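Local coordinates for protein argonaute (Aquifex aeolicus, PDB 1YVU) that uses short single-stranded DNA guides to bind complementary RNA targets and cleaves them with the help of divalent metal ions, at residues A[349-361]-A[413-425]. Sequence-based numbering, arbitrary orientation.
Sequences KDVLSVEIISVSV and KIKDVDLVIVFLE
Ile357 N donates to Ile421 O (2.8 Å) where two neighbouring parallel strands of the Mid domain, 351-360 and 419-424, run side by side, a worked example of a sheet tightly packed at its centre and polar toward solvent. Ile357 is gripped through both backbone polar atoms, for its O accepts from Phe423 N (2.6 Å). On one face, Ile357 CG1 stands anti to the carbonyl carbon (chi1 -62°), and CD1 rests against both Val420 CG1 (3.6 Å) and Val422 CG2. On the other, Val354 CG1 packs obliquely against Ile421 CG1 (3.7 Å), while Ile356 CG2 meets the edge of the Phe423 ring. Toward solvent, the extended Lys349 brings NZ to the syn side of Asp418 OD2 (2.7 Å), which also accepts from Ser353 N from above the carboxylate plane (3.2 Å). An asparagine in place of Asp418 would probably leave the Lys349 ammonium without its counter-charge. The buried Glu355 carboxylate is met from above its plane by exposed, poorly ordered Lys415. Strands 386-396 and 454-457 flank the pair in a four-stranded parallel sheet, consistent with the Rossmann-like fold of Argonaute Mid domains, and Leu373 of helix 368-381 lies against Ile356 and Phe423.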
loop_
_atom_site.group_PDB
_atom_site.type_symbol
_atom_site.label_atom_id
_atom_site.label_comp_id
_atom_site.label_asym_id
_atom_site.label_seq_id
_atom_site.Cartn_x
_atom_site.Cartn_y
_atom_site.Cartn_z
ATOM N N LYS A 349 -16.439 20.546 21.679
ATOM C CA LYS A 349 -16.150 21.975 21.752
ATOM C C LYS A 349 -17.355 22.758 21.219
ATOM O O LYS A 349 -17.568 22.848 20.007
ATOM C CB LYS A 349 -14.854 22.322 21.000
ATOM C CG LYS A 349 -14.188 23.577 21.555
ATOM C CD LYS A 349 -12.890 23.924 20.877
ATOM C CE LYS A 349 -12.382 25.255 21.404
ATOM N NZ LYS A 349 -11.032 25.610 20.856
ATOM N N ASP A 350 -18.152 23.292 22.155
ATOM C CA ASP A 350 -19.366 24.060 21.847
ATOM C C ASP A 350 -19.172 25.305 20.975
ATOM O O ASP A 350 -20.028 25.612 20.153
ATOM C CB ASP A 350 -20.228 24.361 23.115
ATOM C CG ASP A 350 -19.402 24.643 24.398
ATOM O OD1 ASP A 350 -18.413 25.414 24.341
ATOM O OD2 ASP A 350 -19.774 24.115 25.484
ATOM N N VAL A 351 -18.006 25.942 21.099
ATOM C CA VAL A 351 -17.621 27.147 20.348
ATOM C C VAL A 351 -16.318 26.889 19.587
ATOM O O VAL A 351 -15.347 26.414 20.180
ATOM C CB VAL A 351 -17.411 28.326 21.339
ATOM C CG1 VAL A 351 -16.564 29.470 20.742
ATOM C CG2 VAL A 351 -18.754 28.855 21.773
ATOM N N LEU A 352 -16.255 27.290 18.317
ATOM C CA LEU A 352 -15.045 27.077 17.487
ATOM C C LEU A 352 -14.393 28.306 16.804
ATOM O O LEU A 352 -15.087 29.245 16.407
ATOM C CB LEU A 352 -15.349 26.037 16.407
ATOM C CG LEU A 352 -15.008 24.558 16.506
ATOM C CD1 LEU A 352 -15.323 23.940 17.819
ATOM C CD2 LEU A 352 -15.813 23.908 15.453
ATOM N N SER A 353 -13.066 28.274 16.647
ATOM C CA SER A 353 -12.320 29.356 15.990
ATOM C C SER A 353 -11.885 28.861 14.611
ATOM O O SER A 353 -11.094 27.923 14.508
ATOM C CB SER A 353 -11.119 29.812 16.839
ATOM O OG SER A 353 -10.279 28.729 17.196
ATOM N N VAL A 354 -12.463 29.463 13.567
ATOM C CA VAL A 354 -12.228 29.091 12.165
ATOM C C VAL A 354 -11.569 30.181 11.320
ATOM O O VAL A 354 -11.876 31.354 11.498
ATOM C CB VAL A 354 -13.607 28.737 11.483
ATOM C CG1 VAL A 354 -13.448 28.313 10.026
ATOM C CG2 VAL A 354 -14.300 27.632 12.247
ATOM N N GLU A 355 -10.636 29.787 10.451
ATOM C CA GLU A 355 -10.009 30.695 9.473
ATOM C C GLU A 355 -10.599 30.285 8.097
ATOM O O GLU A 355 -10.927 29.107 7.883
ATOM C CB GLU A 355 -8.477 30.551 9.441
ATOM C CG GLU A 355 -7.689 31.611 10.259
ATOM C CD GLU A 355 -6.941 32.649 9.425
ATOM O OE1 GLU A 355 -6.209 32.285 8.478
ATOM O OE2 GLU A 355 -7.063 33.846 9.745
ATOM N N ILE A 356 -10.809 31.245 7.198
ATOM C CA ILE A 356 -11.365 30.952 5.870
ATOM C C ILE A 356 -10.450 31.420 4.770
ATOM O O ILE A 356 -9.674 32.369 4.973
ATOM C CB ILE A 356 -12.762 31.621 5.674
ATOM C CG1 ILE A 356 -13.777 30.997 6.614
ATOM C CG2 ILE A 356 -13.290 31.412 4.283
ATOM C CD1 ILE A 356 -14.781 31.941 7.064
ATOM N N ILE A 357 -10.473 30.711 3.638
ATOM C CA ILE A 357 -9.662 31.085 2.482
ATOM C C ILE A 357 -10.448 30.903 1.212
ATOM O O ILE A 357 -11.094 29.883 1.027
ATOM C CB ILE A 357 -8.298 30.262 2.304
ATOM C CG1 ILE A 357 -7.362 30.470 3.471
ATOM C CG2 ILE A 357 -7.508 30.655 1.009
ATOM C CD1 ILE A 357 -7.537 29.441 4.465
ATOM N N SER A 358 -10.344 31.878 0.318
ATOM C CA SER A 358 -10.996 31.779 -0.952
ATOM C C SER A 358 -10.002 32.097 -2.018
ATOM O O SER A 358 -9.191 32.997 -1.905
ATOM C CB SER A 358 -12.171 32.714 -1.053
ATOM O OG SER A 358 -11.695 34.007 -0.803
ATOM N N VAL A 359 -10.070 31.254 -3.020
ATOM C CA VAL A 359 -9.262 31.273 -4.208
ATOM C C VAL A 359 -10.311 31.620 -5.267
ATOM O O VAL A 359 -11.204 30.807 -5.584
ATOM C CB VAL A 359 -8.691 29.882 -4.347
ATOM C CG1 VAL A 359 -8.484 29.471 -5.783
ATOM C CG2 VAL A 359 -7.451 29.782 -3.500
ATOM N N SER A 360 -10.217 32.844 -5.780
ATOM C CA SER A 360 -11.200 33.327 -6.741
ATOM C C SER A 360 -10.611 33.839 -8.046
ATOM O O SER A 360 -9.390 33.952 -8.186
ATOM C CB SER A 360 -12.050 34.441 -6.108
ATOM O OG SER A 360 -12.028 34.406 -4.684
ATOM N N VAL A 361 -11.513 34.150 -8.985
ATOM C CA VAL A 361 -11.186 34.684 -10.318
ATOM C C VAL A 361 -11.861 36.072 -10.535
ATOM O O VAL A 361 -11.210 37.136 -10.535
ATOM C CB VAL A 361 -11.602 33.663 -11.455
ATOM C CG1 VAL A 361 -11.583 34.317 -12.860
ATOM C CG2 VAL A 361 -10.644 32.470 -11.457
ATOM N N LYS A 413 -0.977 30.241 9.226
ATOM C CA LYS A 413 -2.247 29.759 9.750
ATOM C C LYS A 413 -2.284 28.848 10.944
ATOM O O LYS A 413 -3.291 28.171 11.177
ATOM C CB LYS A 413 -3.068 29.164 8.628
ATOM C CG LYS A 413 -4.538 29.489 8.727
ATOM C CD LYS A 413 -5.201 29.073 7.488
ATOM C CE LYS A 413 -4.597 29.771 6.278
ATOM N NZ LYS A 413 -4.581 28.841 5.114
ATOM N N ILE A 414 -1.212 28.822 11.724
ATOM C CA ILE A 414 -1.254 27.964 12.901
ATOM C C ILE A 414 -1.995 28.680 14.022
ATOM O O ILE A 414 -2.555 28.022 14.897
ATOM C CB ILE A 414 0.125 27.390 13.343
ATOM C CG1 ILE A 414 0.997 27.092 12.108
ATOM C CG2 ILE A 414 -0.116 26.056 14.117
ATOM C CD1 ILE A 414 2.243 26.177 12.347
ATOM N N LYS A 415 -2.126 30.002 13.854
ATOM C CA LYS A 415 -2.807 30.963 14.747
ATOM C C LYS A 415 -3.382 30.525 16.103
ATOM O O LYS A 415 -3.109 31.182 17.119
ATOM C CB LYS A 415 -3.831 31.789 13.945
ATOM C CG LYS A 415 -3.165 32.735 12.972
ATOM C CD LYS A 415 -4.140 33.484 12.119
ATOM C CE LYS A 415 -3.388 34.368 11.153
ATOM N NZ LYS A 415 -4.291 35.149 10.265
ATOM N N ASP A 416 -4.166 29.436 16.065
ATOM C CA ASP A 416 -4.834 28.737 17.180
ATOM C C ASP A 416 -6.131 28.136 16.653
ATOM O O ASP A 416 -6.977 27.668 17.425
ATOM C CB ASP A 416 -5.150 29.640 18.388
ATOM C CG ASP A 416 -5.028 28.909 19.723
ATOM O OD1 ASP A 416 -4.997 27.654 19.751
ATOM O OD2 ASP A 416 -4.954 29.609 20.750
ATOM N N VAL A 417 -6.269 28.112 15.331
ATOM C CA VAL A 417 -7.471 27.604 14.692
ATOM C C VAL A 417 -7.854 26.171 14.969
ATOM O O VAL A 417 -6.993 25.299 15.108
ATOM C CB VAL A 417 -7.478 27.832 13.177
ATOM C CG1 VAL A 417 -8.178 29.085 12.886
ATOM C CG2 VAL A 417 -6.061 27.865 12.604
ATOM N N ASP A 418 -9.162 25.980 15.122
ATOM C CA ASP A 418 -9.782 24.690 15.375
ATOM C C ASP A 418 -10.135 24.008 14.058
ATOM O O ASP A 418 -10.145 22.773 13.972
ATOM C CB ASP A 418 -11.045 24.873 16.211
ATOM C CG ASP A 418 -10.759 25.262 17.658
ATOM O OD1 ASP A 418 -9.652 24.990 18.185
ATOM O OD2 ASP A 418 -11.672 25.840 18.281
ATOM N N LEU A 419 -10.445 24.826 13.047
ATOM C CA LEU A 419 -10.782 24.388 11.674
ATOM C C LEU A 419 -10.338 25.465 10.678
ATOM O O LEU A 419 -10.006 26.598 11.060
ATOM C CB LEU A 419 -12.292 24.133 11.527
ATOM C CG LEU A 419 -12.866 23.681 10.170
ATOM C CD1 LEU A 419 -12.320 22.337 9.711
ATOM C CD2 LEU A 419 -14.344 23.598 10.297
ATOM N N VAL A 420 -10.257 25.090 9.410
ATOM C CA VAL A 420 -9.868 26.025 8.359
ATOM C C VAL A 420 -10.781 25.714 7.178
ATOM O O VAL A 420 -10.787 24.577 6.682
ATOM C CB VAL A 420 -8.360 25.818 7.941
ATOM C CG1 VAL A 420 -8.003 26.640 6.717
ATOM C CG2 VAL A 420 -7.417 26.197 9.059
ATOM N N ILE A 421 -11.563 26.683 6.722
ATOM C CA ILE A 421 -12.421 26.384 5.586
ATOM C C ILE A 421 -11.882 27.060 4.342
ATOM O O ILE A 421 -11.742 28.272 4.310
ATOM C CB ILE A 421 -13.897 26.762 5.839
ATOM C CG1 ILE A 421 -14.392 26.126 7.159
ATOM C CG2 ILE A 421 -14.764 26.292 4.661
ATOM C CD1 ILE A 421 -15.893 26.303 7.486
ATOM N N VAL A 422 -11.583 26.265 3.318
ATOM C CA VAL A 422 -11.047 26.781 2.062
ATOM C C VAL A 422 -11.965 26.567 0.869
ATOM O O VAL A 422 -12.344 25.433 0.554
ATOM C CB VAL A 422 -9.653 26.133 1.703
ATOM C CG1 VAL A 422 -9.018 26.811 0.443
ATOM C CG2 VAL A 422 -8.687 26.206 2.894
ATOM N N PHE A 423 -12.250 27.665 0.168
ATOM C CA PHE A 423 -13.069 27.642 -1.040
ATOM C C PHE A 423 -12.128 27.800 -2.242
ATOM O O PHE A 423 -11.553 28.878 -2.434
ATOM C CB PHE A 423 -14.082 28.787 -1.059
ATOM C CG PHE A 423 -15.115 28.730 0.009
ATOM C CD1 PHE A 423 -14.992 29.548 1.153
ATOM C CD2 PHE A 423 -16.273 27.948 -0.154
ATOM C CE1 PHE A 423 -16.032 29.607 2.131
ATOM C CE2 PHE A 423 -17.329 27.989 0.812
ATOM C CZ PHE A 423 -17.203 28.828 1.964
ATOM N N LEU A 424 -11.952 26.735 -3.028
ATOM C CA LEU A 424 -11.074 26.791 -4.208
ATOM C C LEU A 424 -11.839 26.984 -5.506
ATOM O O LEU A 424 -12.942 26.456 -5.634
ATOM C CB LEU A 424 -10.233 25.529 -4.330
ATOM C CG LEU A 424 -9.237 25.122 -3.258
ATOM C CD1 LEU A 424 -8.669 23.812 -3.719
ATOM C CD2 LEU A 424 -8.118 26.139 -3.081
ATOM N N GLU A 425 -11.248 27.696 -6.471
ATOM C CA GLU A 425 -11.896 27.925 -7.760
ATOM C C GLU A 425 -11.730 26.739 -8.695
ATOM O O GLU A 425 -10.627 26.237 -8.842
ATOM C CB GLU A 425 -11.358 29.190 -8.435
ATOM C CG GLU A 425 -12.217 29.676 -9.637
ATOM C CD GLU A 425 -13.617 30.195 -9.271
ATOM O OE1 GLU A 425 -13.811 30.791 -8.190
ATOM O OE2 GLU A 425 -14.532 30.020 -10.096
#